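LacI family transcription regulator (Bifidobacterium animalis subsp. lactis, PDB 4O5A) probably binds operator DNA and regulates transcription in response to a small effector, as in other LacI family regulators. Local coordinates at residues F288-V291 and P296-A299. Numbering follows the deposited sequence.
Sequences FMNV and PITA
N290 meets I297 and A299 where the short helix 288-292 is followed by a loop that leads into strand 298-301, within the beta-alpha-beta unit that begins with strand 280-284. The unit belongs to the periplasmic-binding-protein-like domain. F288 packs on P233 of the second subunit. M289, a selenomethionine, leads its end away from 296-299 and packs on V259 and L262 of helix 258-271; it also meets M289 of the second subunit. The unit thus lies at the dimer contact.

N290 carries most of the contact. Its backbone O accepts a nearly straight hydrogen bond from I297 N (2.9 Å, 163° at the hydrogen). The donor sits 25° off the carbonyl plane. P296 CA brings a CH...O contact to the same oxygen at 3.2 Å. The N290 side chain crosses that of I297 at about a right angle. With chi1 at -72°, CG lies anti to the carbonyl carbon. OD1 then rests against I297 CB at 3.6 Å, with CG2 and CD1 close by. This buried oxygen has no polar partner in the model. ND2 is better served: it bonds to D286 OD1, and weakly to G285 O and S283 OG. The bond to D286 probably sets which way the amide faces. An alanine at N290 would probably leave D286 OD1 without this donor and open a gap beside I297 and A299.

The CB of V291 points away from 296-299, and the side chain packs on E234 of the second subunit. V291 O touches P296 CG at 3.7 Å. At the ND2 end of the N290 amide, A299 CB lies 3.6 Å from ND2.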
loop_
_atom_site.group_PDB
_atom_site.type_symbol
_atom_site.label_atom_id
_atom_site.label_comp_id
_atom_site.label_asym_id
_atom_site.label_seq_id
_atom_site.Cartn_x
_atom_site.Cartn_y
_atom_site.Cartn_z
ATOM N N PHE A 288 -3.855 -8.696 1.268
ATOM C CA PHE A 288 -5.096 -8.944 2.000
ATOM C C PHE A 288 -6.320 -8.849 1.095
ATOM O O PHE A 288 -7.357 -9.455 1.375
ATOM C CB PHE A 288 -5.239 -7.946 3.140
ATOM C CG PHE A 288 -4.569 -8.367 4.416
ATOM C CD1 PHE A 288 -4.348 -9.711 4.698
ATOM C CD2 PHE A 288 -4.168 -7.417 5.341
ATOM C CE1 PHE A 288 -3.736 -10.095 5.883
ATOM C CE2 PHE A 288 -3.550 -7.793 6.530
ATOM C CZ PHE A 288 -3.333 -9.134 6.798
HETATM N N MSE A 289 -6.199 -8.097 0.006
HETATM C CA MSE A 289 -7.294 -7.919 -0.934
HETATM C C MSE A 289 -7.736 -9.263 -1.518
HETATM O O MSE A 289 -8.928 -9.522 -1.695
HETATM C CB MSE A 289 -6.815 -7.002 -2.054
HETATM C CG MSE A 289 -7.854 -6.564 -3.030
HETATM SE SE MSE A 289 -6.940 -5.578 -4.448
HETATM C CE MSE A 289 -5.758 -4.472 -3.379
ATOM N N ASN A 290 -6.768 -10.113 -1.823
ATOM C CA ASN A 290 -7.058 -11.432 -2.374
ATOM C C ASN A 290 -7.793 -12.335 -1.389
ATOM O O ASN A 290 -8.607 -13.171 -1.802
ATOM C CB ASN A 290 -5.773 -12.100 -2.880
ATOM C CG ASN A 290 -5.252 -11.451 -4.148
ATOM O OD1 ASN A 290 -6.032 -10.912 -4.955
ATOM N ND2 ASN A 290 -3.933 -11.472 -4.325
ATOM N N VAL A 291 -7.512 -12.165 -0.100
ATOM C CA VAL A 291 -8.132 -12.965 0.947
ATOM C C VAL A 291 -9.585 -12.534 1.135
ATOM O O VAL A 291 -10.446 -13.334 1.502
ATOM C CB VAL A 291 -7.345 -12.815 2.254
ATOM C CG1 VAL A 291 -8.054 -13.477 3.421
ATOM C CG2 VAL A 291 -5.938 -13.429 2.071
ATOM N N PRO A 296 -12.158 -15.810 -2.631
ATOM C CA PRO A 296 -10.745 -15.455 -2.437
ATOM C C PRO A 296 -9.870 -15.897 -3.619
ATOM O O PRO A 296 -10.073 -16.957 -4.227
ATOM C CB PRO A 296 -10.375 -16.203 -1.159
ATOM C CG PRO A 296 -11.676 -16.292 -0.404
ATOM C CD PRO A 296 -12.713 -16.537 -1.480
ATOM N N ILE A 297 -8.889 -15.057 -3.938
ATOM C CA ILE A 297 -8.151 -15.164 -5.190
ATOM C C ILE A 297 -6.776 -15.826 -5.004
ATOM O O ILE A 297 -5.949 -15.381 -4.193
ATOM C CB ILE A 297 -8.001 -13.771 -5.843
ATOM C CG1 ILE A 297 -9.392 -13.175 -6.166
ATOM C CG2 ILE A 297 -7.154 -13.848 -7.114
ATOM C CD1 ILE A 297 -9.339 -11.755 -6.739
ATOM N N THR A 298 -6.557 -16.885 -5.781
ATOM C CA THR A 298 -5.288 -17.614 -5.826
ATOM C C THR A 298 -4.184 -16.653 -6.268
ATOM O O THR A 298 -4.363 -15.888 -7.220
ATOM C CB THR A 298 -5.399 -18.754 -6.828
ATOM O OG1 THR A 298 -6.276 -19.754 -6.293
ATOM C CG2 THR A 298 -4.034 -19.363 -7.109
ATOM N N ALA A 299 -3.042 -16.666 -5.580
ATOM C CA ALA A 299 -2.036 -15.637 -5.824
ATOM C C ALA A 299 -0.624 -16.203 -5.816
ATOM O O ALA A 299 -0.317 -17.084 -5.030
ATOM C CB ALA A 299 -2.120 -14.568 -4.773
#